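Local coordinates for uncharacterized ATP-binding protein MJ1010 (Methanocaldococcus jannaschii DSM 2661, PDB 3BJO) that is of uncharacterised function but probably binds ATP as a full-length protein, of which this fragment is the C-terminal, probably helix-turn-helix-related domain, at residues A[25-30]-A[42-47]; A[33-38]-A[69-74]. One frame throughout, in Å; residues are numbered along the deposited sequence.

Both contacts are partly buried, and their segments alternate along the chain: the hairpin of strands 32-35 and 38-41, whose first strand and turn enter contact 2, lies between the two segments of contact 1. Contact 1 ties the loop after helix 3-24 to the start of helix 44-52; contact 2 sets the hairpin against helix 67-75. Their chemistry differs: 25-30 with 42-47 combines an apolar pair, a salt bridge and a water bridge, whereas 33-38 with 69-74 meets through aliphatic side chains. The two join in one apolar cluster, where Ile42 CD1 lies 3.7 Å from Val33 CG2 and Ile47 CD1 lies 3.8 Å from Tyr72 CE2; charged groups gather toward the surface.

Contact 1 of 2, residues A[25-30]-A[42-47]; sequences NLDYIK and IRKEDI
Leu26 and Ile47 meet tip to tip, Leu26 CD1 lying 3.6 Å from Ile47 CD1, and both branched aliphatic chains are buried, as suits the inner side of the contact. The CB of Leu26 also rests on the aliphatic part of Lys44, 3.7 Å from Lys44 CG. That lysine suits a boundary: its methylenes cover the leucine while its ammonium continues to the carboxylate of Asp27. With CG anti to the backbone N (chi1 -165°) and the chain extended beyond it, Lys44 lies alongside Asp27, and Lys44 NZ donates to Asp27 OD1 at 2.5 Å, nearly along the C-O axis, in a salt bridge. Replacing Lys44 by an alanine is likely to leave the Asp27 carboxylate without its positive mate and to strip the methylene cover from part of Leu26.

The backbones are joined through a water that accepts from Lys44 N at 3.0 Å and donates to Ile29 O at 2.9 Å. It thereby serves an amide in the first turn of the helix. Nearby, Lys30 CB packs against Ile42 O at 3.2 Å. In the second shell Arg43, at the N-cap position, forms a salt bridge with Asp46; its own N donates to Asp46 OD2 from above the carboxylate plane. The contact thus brings the loop between helix 3-24 and strand 32-35 against the start of helix 44-52, while Leu26 and Ile42 both reach Tyr72 on helix 67-75.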
loop_
_atom_site.group_PDB
_atom_site.type_symbol
_atom_site.label_atom_id
_atom_site.label_comp_id
_atom_site.label_asym_id
_atom_site.label_seq_id
_atom_site.Cartn_x
_atom_site.Cartn_y
_atom_site.Cartn_z
ATOM N N ASN A 25 -3.259 12.520 -0.637
ATOM C CA ASN A 25 -2.788 13.215 0.580
ATOM C C ASN A 25 -1.288 13.418 0.497
ATOM O O ASN A 25 -0.719 14.211 1.231
ATOM C CB ASN A 25 -3.060 12.321 1.792
ATOM C CG ASN A 25 -2.653 12.970 3.112
ATOM O OD1 ASN A 25 -3.158 14.054 3.489
ATOM N ND2 ASN A 25 -1.744 12.308 3.832
ATOM N N LEU A 26 -0.639 12.645 -0.365
ATOM C CA LEU A 26 0.844 12.773 -0.514
ATOM C C LEU A 26 1.264 13.870 -1.459
ATOM O O LEU A 26 2.477 14.124 -1.606
ATOM C CB LEU A 26 1.472 11.457 -0.958
ATOM C CG LEU A 26 1.137 10.242 -0.095
ATOM C CD1 LEU A 26 1.731 8.994 -0.854
ATOM C CD2 LEU A 26 1.749 10.430 1.301
ATOM N N ASP A 27 0.315 14.523 -2.125
ATOM C CA ASP A 27 0.686 15.559 -3.104
ATOM C C ASP A 27 1.493 16.689 -2.521
ATOM O O ASP A 27 2.392 17.183 -3.173
ATOM C CB ASP A 27 -0.551 16.164 -3.805
ATOM C CG ASP A 27 -1.302 15.152 -4.683
ATOM O OD1 ASP A 27 -0.768 14.056 -4.977
ATOM O OD2 ASP A 27 -2.451 15.443 -5.044
ATOM N N TYR A 28 1.126 17.165 -1.329
ATOM C CA TYR A 28 1.785 18.334 -0.714
ATOM C C TYR A 28 2.450 17.982 0.614
ATOM O O TYR A 28 2.725 18.849 1.406
ATOM C CB TYR A 28 0.788 19.518 -0.568
ATOM C CG TYR A 28 0.091 19.737 -1.878
ATOM C CD1 TYR A 28 0.801 20.160 -3.003
ATOM C CD2 TYR A 28 -1.245 19.418 -2.023
ATOM C CE1 TYR A 28 0.151 20.294 -4.258
ATOM C CE2 TYR A 28 -1.901 19.564 -3.248
ATOM C CZ TYR A 28 -1.205 19.955 -4.364
ATOM O OH TYR A 28 -1.887 20.037 -5.573
ATOM N N ILE A 29 2.685 16.697 0.839
ATOM C CA ILE A 29 3.236 16.193 2.101
ATOM C C ILE A 29 4.346 15.189 1.794
ATOM O O ILE A 29 4.163 14.278 0.937
ATOM C CB ILE A 29 2.083 15.563 3.010
ATOM C CG1 ILE A 29 1.209 16.691 3.594
ATOM C CG2 ILE A 29 2.644 14.603 4.105
ATOM C CD1 ILE A 29 -0.173 16.245 4.192
ATOM N N LYS A 30 5.507 15.359 2.444
ATOM C CA LYS A 30 6.536 14.317 2.444
ATOM C C LYS A 30 6.538 13.664 3.823
ATOM O O LYS A 30 7.078 14.249 4.783
ATOM C CB LYS A 30 7.909 14.904 2.167
ATOM C CG LYS A 30 8.081 15.569 0.833
ATOM C CD LYS A 30 9.464 16.252 0.815
ATOM C CE LYS A 30 9.880 16.720 -0.589
ATOM N NZ LYS A 30 8.871 17.607 -1.277
ATOM N N ILE A 42 10.226 10.657 3.260
ATOM C CA ILE A 42 10.011 10.004 1.979
ATOM C C ILE A 42 9.034 10.825 1.161
ATOM O O ILE A 42 8.382 11.725 1.691
ATOM C CB ILE A 42 9.440 8.533 2.142
ATOM C CG1 ILE A 42 8.108 8.533 2.897
ATOM C CG2 ILE A 42 10.472 7.622 2.853
ATOM C CD1 ILE A 42 7.512 7.180 3.085
ATOM N N ARG A 43 8.914 10.437 -0.111
ATOM C CA ARG A 43 8.226 11.185 -1.160
ATOM C C ARG A 43 7.168 10.320 -1.800
ATOM O O ARG A 43 7.328 9.100 -1.907
ATOM C CB ARG A 43 9.222 11.545 -2.289
ATOM C CG ARG A 43 10.388 12.367 -1.904
ATOM C CD ARG A 43 11.141 12.823 -3.202
ATOM N NE ARG A 43 11.841 11.662 -3.794
ATOM C CZ ARG A 43 11.913 11.364 -5.100
ATOM N NH1 ARG A 43 11.309 12.107 -6.032
ATOM N NH2 ARG A 43 12.583 10.285 -5.474
ATOM N N LYS A 44 6.106 10.968 -2.268
ATOM C CA LYS A 44 5.048 10.309 -3.048
ATOM C C LYS A 44 5.632 9.389 -4.102
ATOM O O LYS A 44 5.183 8.249 -4.250
ATOM C CB LYS A 44 4.179 11.322 -3.766
ATOM C CG LYS A 44 2.866 10.665 -4.261
ATOM C CD LYS A 44 1.961 11.640 -4.970
ATOM C CE LYS A 44 0.675 10.936 -5.424
ATOM N NZ LYS A 44 -0.255 11.882 -6.140
ATOM N N GLU A 45 6.629 9.880 -4.833
ATOM C CA GLU A 45 7.210 9.111 -5.932
ATOM C C GLU A 45 7.706 7.756 -5.437
ATOM O O GLU A 45 7.534 6.783 -6.098
ATOM C CB GLU A 45 8.354 9.880 -6.632
ATOM C CG GLU A 45 8.015 11.310 -7.037
ATOM C CD GLU A 45 7.975 12.272 -5.841
ATOM O OE1 GLU A 45 9.033 12.712 -5.378
ATOM O OE2 GLU A 45 6.887 12.601 -5.370
ATOM N N ASP A 46 8.343 7.724 -4.268
ATOM C CA ASP A 46 8.939 6.496 -3.726
ATOM C C ASP A 46 7.825 5.497 -3.353
ATOM O O ASP A 46 7.944 4.256 -3.519
ATOM C CB ASP A 46 9.754 6.801 -2.431
ATOM C CG ASP A 46 10.857 7.886 -2.619
ATOM O OD1 ASP A 46 11.381 8.007 -3.769
ATOM O OD2 ASP A 46 11.157 8.628 -1.604
ATOM N N ILE A 47 6.756 6.058 -2.805
ATOM C CA ILE A 47 5.618 5.278 -2.372
ATOM C C ILE A 47 4.918 4.601 -3.587
ATOM O O ILE A 47 4.597 3.401 -3.546
ATOM C CB ILE A 47 4.655 6.202 -1.565
ATOM C CG1 ILE A 47 5.265 6.465 -0.176
ATOM C CG2 ILE A 47 3.250 5.529 -1.411
ATOM C CD1 ILE A 47 4.837 7.772 0.530
HETATM O O HOH W 1 5.648 13.810 -1.494
#

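Contact 2 of 2, residues A[33-38]-A[69-74]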
loop_
_atom_site.group_PDB
_atom_site.type_symbol
_atom_site.label_atom_id
_atom_site.label_comp_id
_atom_site.label_asym_id
_atom_site.label_seq_id
_atom_site.Cartn_x
_atom_site.Cartn_y
_atom_site.Cartn_z
ATOM N N VAL A 33 8.867 9.428 8.582
ATOM C CA VAL A 33 8.722 8.076 9.136
ATOM C C VAL A 33 9.678 7.856 10.317
ATOM O O VAL A 33 10.891 8.049 10.203
ATOM C CB VAL A 33 9.062 7.010 8.028
ATOM C CG1 VAL A 33 8.596 5.625 8.451
ATOM C CG2 VAL A 33 8.429 7.398 6.673
ATOM N N ASN A 34 9.118 7.431 11.439
ATOM C CA ASN A 34 9.872 7.117 12.662
ATOM C C ASN A 34 10.276 5.642 12.692
ATOM O O ASN A 34 9.414 4.758 12.625
ATOM C CB ASN A 34 9.009 7.418 13.906
ATOM C CG ASN A 34 8.794 8.917 14.132
ATOM O OD1 ASN A 34 9.304 9.760 13.388
ATOM N ND2 ASN A 34 8.062 9.251 15.182
ATOM N N ILE A 35 11.577 5.380 12.750
ATOM C CA ILE A 35 12.076 4.014 12.909
ATOM C C ILE A 35 13.079 4.044 14.061
ATOM O O ILE A 35 14.273 4.386 13.879
ATOM C CB ILE A 35 12.703 3.439 11.591
ATOM C CG1 ILE A 35 11.660 3.408 10.467
ATOM C CG2 ILE A 35 13.278 2.027 11.844
ATOM C CD1 ILE A 35 12.257 3.260 9.121
ATOM N N GLU A 36 12.566 3.715 15.256
ATOM C CA GLU A 36 13.302 3.884 16.491
ATOM C C GLU A 36 13.782 5.322 16.541
ATOM O O GLU A 36 12.998 6.254 16.536
ATOM C CB GLU A 36 14.505 2.928 16.576
ATOM C CG GLU A 36 14.197 1.516 17.074
ATOM C CD GLU A 36 13.556 0.648 15.992
ATOM O OE1 GLU A 36 14.254 0.351 14.970
ATOM O OE2 GLU A 36 12.365 0.260 16.190
ATOM N N GLU A 37 15.089 5.491 16.517
ATOM C CA GLU A 37 15.664 6.789 16.703
ATOM C C GLU A 37 15.710 7.588 15.399
ATOM O O GLU A 37 15.886 8.807 15.439
ATOM C CB GLU A 37 17.021 6.630 17.385
ATOM C CG GLU A 37 16.830 6.228 18.881
ATOM C CD GLU A 37 17.912 5.279 19.452
ATOM O OE1 GLU A 37 19.142 5.460 19.159
ATOM O OE2 GLU A 37 17.509 4.359 20.222
ATOM N N GLU A 38 15.503 6.904 14.265
ATOM C CA GLU A 38 15.559 7.507 12.927
ATOM C C GLU A 38 14.289 8.243 12.592
ATOM O O GLU A 38 13.188 7.763 12.850
ATOM C CB GLU A 38 15.746 6.457 11.846
ATOM C CG GLU A 38 17.077 5.725 11.852
ATOM C CD GLU A 38 17.124 4.624 10.797
ATOM O OE1 GLU A 38 16.053 4.110 10.393
ATOM O OE2 GLU A 38 18.232 4.228 10.406
ATOM N N VAL A 69 10.100 3.431 3.399
ATOM C CA VAL A 69 8.896 3.387 2.537
ATOM C C VAL A 69 7.950 2.260 2.955
ATOM O O VAL A 69 6.761 2.487 3.173
ATOM C CB VAL A 69 9.239 3.263 1.034
ATOM C CG1 VAL A 69 7.913 3.087 0.214
ATOM C CG2 VAL A 69 10.046 4.450 0.555
ATOM N N TYR A 70 8.453 1.029 3.106
ATOM C CA TYR A 70 7.500 -0.011 3.467
ATOM C C TYR A 70 7.008 0.079 4.920
ATOM O O TYR A 70 5.882 -0.347 5.214
ATOM C CB TYR A 70 7.955 -1.430 3.031
ATOM C CG TYR A 70 9.130 -2.062 3.800
ATOM C CD1 TYR A 70 10.382 -2.272 3.173
ATOM C CD2 TYR A 70 8.962 -2.487 5.097
ATOM C CE1 TYR A 70 11.445 -2.886 3.876
ATOM C CE2 TYR A 70 9.990 -3.094 5.807
ATOM C CZ TYR A 70 11.220 -3.279 5.200
ATOM O OH TYR A 70 12.197 -3.841 5.944
ATOM N N VAL A 71 7.842 0.582 5.841
ATOM C CA VAL A 71 7.359 0.849 7.221
ATOM C C VAL A 71 6.165 1.832 7.210
ATOM O O VAL A 71 5.173 1.626 7.917
ATOM C CB VAL A 71 8.462 1.367 8.129
ATOM C CG1 VAL A 71 7.877 2.058 9.405
ATOM C CG2 VAL A 71 9.377 0.205 8.538
ATOM N N TYR A 72 6.267 2.890 6.400
ATOM C CA TYR A 72 5.152 3.835 6.264
ATOM C C TYR A 72 3.916 3.097 5.750
ATOM O O TYR A 72 2.827 3.276 6.279
ATOM C CB TYR A 72 5.564 5.009 5.337
ATOM C CG TYR A 72 4.472 6.044 5.072
ATOM C CD1 TYR A 72 4.121 6.986 6.032
ATOM C CD2 TYR A 72 3.779 6.054 3.865
ATOM C CE1 TYR A 72 3.087 7.939 5.779
ATOM C CE2 TYR A 72 2.757 6.985 3.615
ATOM C CZ TYR A 72 2.434 7.912 4.578
ATOM O OH TYR A 72 1.420 8.790 4.317
ATOM N N LEU A 73 4.094 2.244 4.732
ATOM C CA LEU A 73 2.956 1.586 4.065
ATOM C C LEU A 73 2.305 0.521 4.974
ATOM O O LEU A 73 1.122 0.241 4.869
ATOM C CB LEU A 73 3.423 0.934 2.759
ATOM C CG LEU A 73 3.813 1.883 1.600
ATOM C CD1 LEU A 73 4.495 1.106 0.460
ATOM C CD2 LEU A 73 2.564 2.533 1.065
ATOM N N VAL A 74 3.101 -0.057 5.879
ATOM C CA VAL A 74 2.569 -0.941 6.907
ATOM C C VAL A 74 1.848 -0.110 7.968
ATOM O O VAL A 74 0.732 -0.418 8.326
ATOM C CB VAL A 74 3.685 -1.856 7.524
ATOM C CG1 VAL A 74 3.107 -2.718 8.707
ATOM C CG2 VAL A 74 4.261 -2.755 6.428
#
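Val33 and Tyr72 mark the nearest backbone approach, 6.2 Å between their CA atoms, where strand 33-35 passes helix 69-74 at 104° with the two axes 8.6 Å apart. Alternation along the strand turns Val33 and Ile35 toward the helix and Asn34 away from it, which suits two aliphatic residues separated by an exposed polar one. Val71 receives both: its CG1 lies 3.8 Å from Val33 CG1 and 4.2 Å from Ile35 CG1. Val71 CG1 faces both of them because it stands anti to its own amide nitrogen (chi1 162°). The side chains of Val33 and Tyr72 cross at about a right angle, and the other methyl of Val33, CG2, touches Tyr72 CB at 4.0 Å, approaching the ring obliquely. Compact branched side chains fit this close passage of strand and helix.

Beyond Ile35 the strand enters a type II' turn, with Glu36 at its first corner (phi 53°). Backbone bonds in both directions between Ile35 and Glu38 close it, Glu38 N to Ile35 O measuring 2.8 Å. Such a two-residue turn is characteristic of a tight beta hairpin, here strands 32-35 and 38-41, packed by one face against helix 67-75 in a domain that probably belongs with the helix-turn-helix group.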